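Local coordinates for protein glycosyl hydrolase, family 8 (Clostridium perfringens, PDB 3REN) that is an alpha-amylase with an (alpha/alpha)6-barrel fold, probably hydrolysing the alpha-linked glucose chains of starch-like polysaccharides, at residues I280-I285 and S335-N340; K308-Q313 and L343-Y348. All blocks are in the same frame, centred on the assembly; numbering follows the deposited sequence.

Contact 1: residues I280-I285 and S335-N340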
loop_
_atom_site.group_PDB
_atom_site.type_symbol
_atom_site.label_atom_id
_atom_site.label_comp_id
_atom_site.label_asym_id
_atom_site.label_seq_id
_atom_site.Cartn_x
_atom_site.Cartn_y
_atom_site.Cartn_z
ATOM N N ILE A 280 -19.010 -0.990 5.015
ATOM C CA ILE A 280 -17.797 -0.354 5.515
ATOM C C ILE A 280 -17.066 0.371 4.389
ATOM O O ILE A 280 -16.721 -0.238 3.378
ATOM C CB ILE A 280 -16.857 -1.384 6.213
ATOM C CG1 ILE A 280 -17.596 -2.120 7.355
ATOM C CG2 ILE A 280 -15.547 -0.713 6.730
ATOM C CD1 ILE A 280 -18.370 -1.234 8.356
ATOM N N GLU A 281 -16.839 1.669 4.584
ATOM C CA GLU A 281 -15.976 2.439 3.707
ATOM C C GLU A 281 -14.568 2.548 4.358
ATOM O O GLU A 281 -14.423 2.360 5.555
ATOM C CB GLU A 281 -16.542 3.837 3.524
ATOM C CG GLU A 281 -17.750 3.961 2.597
ATOM C CD GLU A 281 -18.249 5.394 2.613
ATOM O OE1 GLU A 281 -18.018 6.119 1.625
ATOM O OE2 GLU A 281 -18.812 5.810 3.653
ATOM N N SER A 282 -13.558 2.896 3.572
ATOM C CA SER A 282 -12.184 2.987 4.081
ATOM C C SER A 282 -11.417 4.082 3.341
ATOM O O SER A 282 -11.469 4.137 2.138
ATOM C CB SER A 282 -11.524 1.604 3.849
ATOM O OG SER A 282 -10.128 1.674 3.709
ATOM N N PRO A 283 -10.676 4.948 4.055
ATOM C CA PRO A 283 -9.791 5.890 3.345
ATOM C C PRO A 283 -8.801 5.191 2.378
ATOM O O PRO A 283 -8.412 5.787 1.389
ATOM C CB PRO A 283 -8.995 6.553 4.486
ATOM C CG PRO A 283 -9.888 6.364 5.714
ATOM C CD PRO A 283 -10.557 5.057 5.526
ATOM N N SER A 284 -8.398 3.950 2.665
ATOM C CA SER A 284 -7.443 3.232 1.792
ATOM C C SER A 284 -8.050 2.858 0.449
ATOM O O SER A 284 -7.365 2.871 -0.579
ATOM C CB SER A 284 -6.911 1.985 2.494
ATOM O OG SER A 284 -6.080 2.385 3.556
ATOM N N ILE A 285 -9.332 2.504 0.462
ATOM C CA ILE A 285 -10.078 2.246 -0.769
ATOM C C ILE A 285 -10.110 3.515 -1.606
ATOM O O ILE A 285 -9.708 3.518 -2.784
ATOM C CB ILE A 285 -11.511 1.872 -0.456
ATOM C CG1 ILE A 285 -11.546 0.587 0.358
ATOM C CG2 ILE A 285 -12.349 1.761 -1.757
ATOM C CD1 ILE A 285 -11.369 -0.603 -0.458
ATOM N N SER A 335 -2.510 3.731 11.068
ATOM C CA SER A 335 -1.507 4.407 10.262
ATOM C C SER A 335 -1.737 4.101 8.796
ATOM O O SER A 335 -1.601 4.960 7.927
ATOM C CB SER A 335 -0.089 3.976 10.693
ATOM O OG SER A 335 0.079 2.560 10.528
ATOM N N PHE A 336 -2.074 2.860 8.507
ATOM C CA PHE A 336 -2.224 2.461 7.106
ATOM C C PHE A 336 -3.218 3.343 6.304
ATOM O O PHE A 336 -2.924 3.752 5.165
ATOM C CB PHE A 336 -2.601 0.979 7.020
ATOM C CG PHE A 336 -2.699 0.454 5.620
ATOM C CD1 PHE A 336 -1.558 0.285 4.843
ATOM C CD2 PHE A 336 -3.945 0.075 5.097
ATOM C CE1 PHE A 336 -1.641 -0.236 3.535
ATOM C CE2 PHE A 336 -4.053 -0.442 3.808
ATOM C CZ PHE A 336 -2.917 -0.598 3.009
ATOM N N ASP A 337 -4.370 3.652 6.898
ATOM C CA ASP A 337 -5.343 4.512 6.217
ATOM C C ASP A 337 -4.870 5.932 6.068
ATOM O O ASP A 337 -5.096 6.546 5.033
ATOM C CB ASP A 337 -6.691 4.489 6.924
ATOM C CG ASP A 337 -7.424 3.177 6.707
ATOM O OD1 ASP A 337 -7.280 2.584 5.612
ATOM O OD2 ASP A 337 -8.103 2.735 7.640
ATOM N N ASN A 338 -4.199 6.437 7.101
ATOM C CA ASN A 338 -3.639 7.773 7.081
ATOM C C ASN A 338 -2.530 7.961 6.044
ATOM O O ASN A 338 -2.518 8.966 5.320
ATOM C CB ASN A 338 -3.200 8.194 8.488
ATOM C CG ASN A 338 -4.395 8.484 9.384
ATOM O OD1 ASN A 338 -4.836 9.617 9.458
ATOM N ND2 ASN A 338 -4.956 7.439 10.029
ATOM N N LEU A 339 -1.624 6.985 5.952
ATOM C CA LEU A 339 -0.542 7.055 4.958
ATOM C C LEU A 339 -1.035 6.931 3.509
ATOM O O LEU A 339 -0.501 7.609 2.592
ATOM C CB LEU A 339 0.540 6.012 5.259
ATOM C CG LEU A 339 1.328 6.318 6.523
ATOM C CD1 LEU A 339 1.919 4.978 7.072
ATOM C CD2 LEU A 339 2.418 7.440 6.226
ATOM N N ASN A 340 -2.033 6.070 3.286
ATOM C CA ASN A 340 -2.575 5.919 1.929
ATOM C C ASN A 340 -3.270 7.222 1.523
ATOM O O ASN A 340 -3.071 7.714 0.405
ATOM C CB ASN A 340 -3.518 4.711 1.833
ATOM C CG ASN A 340 -2.764 3.391 1.696
ATOM O OD1 ASN A 340 -1.735 3.335 1.025
ATOM N ND2 ASN A 340 -3.265 2.334 2.330
#
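Ser284, in the first turn of helix 283-296, meets the first turns of helix 335-346 through a single hydroxyl. Its OG donates to OD1 of Asp337 over 2.4 Å, a very short separation whose exact value is best treated with caution, and accepts from ND2 of Asn340 at 3.1 Å. The amide bond is nearly straight, with an N-H...O angle of 165°, and OG lies close to the amide plane of Asn340. One bond given and one received would together fix the rotation of the hydroxyl. The backbones come close here: the CA atoms of Ser284 and Asp337 are 5.1 Å apart.

Around these polar groups, the ring of Pro283 crosses the Asp337 side chain at a slant, its CD 3.8 Å from the carboxylate carbon CG. The Phe336 ring, with CG anti to the backbone N (chi1 -177°), brings CE2 to 3.5 Å from Ser284 OG. ND2 of Asn340 sits 3.0 Å above one face of the same ring, displaced toward its rim, and the amide and the serine hydroxyl stand side by side on that side of the ring.

Behind Ser284, Ser282 occupies the N-cap of helix 283-296. Its OG accepts weak bonds from the backbone N of Ser284, at 3.0 Å, and of Ile285, and lies 3.5 Å from Asp337 OD1. The carboxylate thus stands beside the N-terminus of helix 283-296. Leu232 of helix 231-243 touches both Ser284 and Phe336, and Phe325 packs on Pro283. Contact 1 therefore joins an N-capped helix start to the start of the last helix, two neighbouring helix N-termini within the (alpha/alpha)6 barrel of a family 8 glycosyl hydrolase.

Contact 2: residues K308-Q313 and L343-Y348; sequences KLKYYQ and LAFQKY
Phe345, near the end of helix 335-346, pushes its ring against the last turn of helix 299-312, where Leu309 and Lys310 lie across from it. The ring tip CZ reaches CB of Leu309 at 3.7 Å, and the backbone N of Lys310 lies at the ring edge, near its plane, 3.8 Å from CZ. The phenyl group therefore points its rim at the helix backbone.

Leu309 extends the apolar contact along its own chain. With CG anti to the carbonyl carbon (chi1 -66°), it carries CD1 on to CB of Ala344, 3.6 Å away, while Tyr286 and Ser287 of helix 283-296 also touch its side chain.

Lys310 passes Phe345 at a slant, its CG 4.1 Å from CE1, and continues to Tyr348. Bent at chi3 (-136°), it crosses the tyrosine at about a right angle and its NZ donates to Tyr348 OH over 2.7 Å; CE also approaches this oxygen, at 3.2 Å. Glu22 of helix 21-33 touches both residues, and the Tyr348 side chain lies about 5 Å from a bound magnesium ion.

Farther along the Phe345 ring, the Gln313 side chain crosses at a slant, its amide plane 22° from that of the ring and OE1 3.7 Å from CE2. Its NE2 bonds to the carbonyl oxygens of Gly323 and Glu22. With Phe345 packed against Leu309 and Gln313 beside the Lys310-Tyr348 hydrogen bond, this is a helix-helix contact where the C-terminal parts of two helices of the (alpha/alpha)6 barrel meet.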
loop_
_atom_site.group_PDB
_atom_site.type_symbol
_atom_site.label_atom_id
_atom_site.label_comp_id
_atom_site.label_asym_id
_atom_site.label_seq_id
_atom_site.Cartn_x
_atom_site.Cartn_y
_atom_site.Cartn_z
ATOM N N LYS A 308 -14.427 12.262 -1.032
ATOM C CA LYS A 308 -14.653 11.353 0.107
ATOM C C LYS A 308 -13.576 11.466 1.169
ATOM O O LYS A 308 -13.883 11.415 2.361
ATOM C CB LYS A 308 -14.772 9.883 -0.311
ATOM C CG LYS A 308 -15.947 9.601 -1.179
ATOM C CD LYS A 308 -17.225 9.731 -0.393
ATOM C CE LYS A 308 -18.404 9.137 -1.182
ATOM N NZ LYS A 308 -19.623 9.240 -0.331
ATOM N N LEU A 309 -12.322 11.592 0.738
ATOM C CA LEU A 309 -11.218 11.738 1.684
ATOM C C LEU A 309 -11.315 13.069 2.422
ATOM O O LEU A 309 -11.135 13.125 3.620
ATOM C CB LEU A 309 -9.845 11.558 0.995
ATOM C CG LEU A 309 -9.478 10.179 0.425
ATOM C CD1 LEU A 309 -8.053 10.268 -0.188
ATOM C CD2 LEU A 309 -9.494 9.126 1.533
ATOM N N LYS A 310 -11.628 14.155 1.713
ATOM C CA LYS A 310 -11.847 15.419 2.404
ATOM C C LYS A 310 -12.949 15.353 3.465
ATOM O O LYS A 310 -12.846 15.973 4.528
ATOM C CB LYS A 310 -12.246 16.492 1.420
ATOM C CG LYS A 310 -11.221 16.798 0.345
ATOM C CD LYS A 310 -11.563 18.224 -0.122
ATOM C CE LYS A 310 -11.533 18.347 -1.578
ATOM N NZ LYS A 310 -11.728 19.803 -1.780
ATOM N N TYR A 311 -14.026 14.653 3.128
ATOM C CA TYR A 311 -15.193 14.532 3.985
ATOM C C TYR A 311 -14.870 13.784 5.264
ATOM O O TYR A 311 -15.293 14.203 6.328
ATOM C CB TYR A 311 -16.305 13.760 3.268
ATOM C CG TYR A 311 -17.551 13.664 4.105
ATOM C CD1 TYR A 311 -18.427 14.754 4.216
ATOM C CD2 TYR A 311 -17.870 12.483 4.779
ATOM C CE1 TYR A 311 -19.566 14.670 4.984
ATOM C CE2 TYR A 311 -19.003 12.381 5.528
ATOM C CZ TYR A 311 -19.845 13.475 5.630
ATOM O OH TYR A 311 -20.980 13.351 6.381
ATOM N N TYR A 312 -14.128 12.678 5.146
ATOM C CA TYR A 312 -13.796 11.858 6.323
ATOM C C TYR A 312 -12.626 12.363 7.163
ATOM O O TYR A 312 -12.494 11.975 8.334
ATOM C CB TYR A 312 -13.592 10.389 5.920
ATOM C CG TYR A 312 -14.917 9.759 5.640
ATOM C CD1 TYR A 312 -15.846 9.585 6.677
ATOM C CD2 TYR A 312 -15.259 9.345 4.361
ATOM C CE1 TYR A 312 -17.101 9.034 6.443
ATOM C CE2 TYR A 312 -16.499 8.783 4.111
ATOM C CZ TYR A 312 -17.419 8.634 5.165
ATOM O OH TYR A 312 -18.664 8.076 4.941
ATOM N N GLN A 313 -11.788 13.226 6.584
ATOM C CA GLN A 313 -10.650 13.808 7.351
ATOM C C GLN A 313 -11.187 14.605 8.544
ATOM O O GLN A 313 -12.160 15.349 8.401
ATOM C CB GLN A 313 -9.772 14.671 6.442
ATOM C CG GLN A 313 -8.501 15.207 7.111
ATOM C CD GLN A 313 -7.612 15.977 6.132
ATOM O OE1 GLN A 313 -8.098 16.562 5.170
ATOM N NE2 GLN A 313 -6.309 15.978 6.382
ATOM N N LEU A 343 -0.652 9.787 0.416
ATOM C CA LEU A 343 -0.348 9.563 -1.000
ATOM C C LEU A 343 -1.401 10.107 -1.985
ATOM O O LEU A 343 -1.032 10.672 -3.025
ATOM C CB LEU A 343 -0.057 8.078 -1.288
ATOM C CG LEU A 343 1.196 7.563 -0.549
ATOM C CD1 LEU A 343 1.345 6.067 -0.618
ATOM C CD2 LEU A 343 2.525 8.202 -1.092
ATOM N N ALA A 344 -2.699 9.908 -1.693
ATOM C CA ALA A 344 -3.776 10.484 -2.561
ATOM C C ALA A 344 -3.813 12.022 -2.485
ATOM O O ALA A 344 -3.898 12.683 -3.520
ATOM C CB ALA A 344 -5.138 9.908 -2.188
ATOM N N PHE A 345 -3.737 12.594 -1.277
ATOM C CA PHE A 345 -3.803 14.067 -1.164
ATOM C C PHE A 345 -2.572 14.674 -1.854
ATOM O O PHE A 345 -2.646 15.792 -2.382
ATOM C CB PHE A 345 -3.868 14.554 0.290
ATOM C CG PHE A 345 -5.247 14.481 0.918
ATOM C CD1 PHE A 345 -6.395 14.768 0.167
ATOM C CD2 PHE A 345 -5.384 14.154 2.253
ATOM C CE1 PHE A 345 -7.664 14.736 0.734
ATOM C CE2 PHE A 345 -6.669 14.092 2.851
ATOM C CZ PHE A 345 -7.804 14.390 2.092
ATOM N N GLN A 346 -1.435 13.967 -1.843
ATOM C CA GLN A 346 -0.222 14.467 -2.560
ATOM C C GLN A 346 -0.459 14.745 -4.061
ATOM O O GLN A 346 0.189 15.631 -4.642
ATOM C CB GLN A 346 0.943 13.499 -2.375
ATOM C CG GLN A 346 2.269 13.909 -3.027
ATOM C CD GLN A 346 3.391 12.969 -2.609
ATOM O OE1 GLN A 346 3.279 11.750 -2.764
ATOM N NE2 GLN A 346 4.452 13.528 -2.015
ATOM N N LYS A 347 -1.346 13.975 -4.692
ATOM C CA LYS A 347 -1.748 14.215 -6.091
ATOM C C LYS A 347 -2.789 15.323 -6.294
ATOM O O LYS A 347 -3.066 15.698 -7.435
ATOM C CB LYS A 347 -2.335 12.945 -6.697
ATOM C CG LYS A 347 -1.375 11.758 -6.722
ATOM C CD LYS A 347 -0.039 12.128 -7.296
ATOM C CE LYS A 347 0.619 10.850 -7.822
ATOM N NZ LYS A 347 2.043 10.951 -7.665
ATOM N N TYR A 348 -3.400 15.785 -5.214
ATOM C CA TYR A 348 -4.472 16.785 -5.249
ATOM C C TYR A 348 -3.863 18.199 -5.205
ATOM O O TYR A 348 -3.281 18.613 -4.208
ATOM C CB TYR A 348 -5.467 16.540 -4.081
ATOM C CG TYR A 348 -6.608 17.546 -3.930
ATOM C CD1 TYR A 348 -7.408 17.899 -5.019
ATOM C CD2 TYR A 348 -6.903 18.112 -2.684
ATOM C CE1 TYR A 348 -8.465 18.808 -4.885
ATOM C CE2 TYR A 348 -7.958 19.028 -2.534
ATOM C CZ TYR A 348 -8.739 19.353 -3.642
ATOM O OH TYR A 348 -9.784 20.235 -3.532
#

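The centres of the two contacts lie about 10 Å apart, and both use helix 335-346: contact 1 takes its first turns, contact 2 its C-terminal part. Their other halves fall on helices 283-296 and 299-312, which follow each other in the chain. The segments alternate in sequence, 280-285, 308-313, 335-340 and 343-348, so the final helix is joined to two consecutive predecessors. The contacts also meet directly: Glu281 OE2 is 2.6 Å from Tyr312 OH, probably a weak hydrogen bond, and Pro283 O packs on Leu309 CD2. Helix 335-346 thus packs against both members of the preceding helix pair, its first turns on one and its C-terminal part on the other.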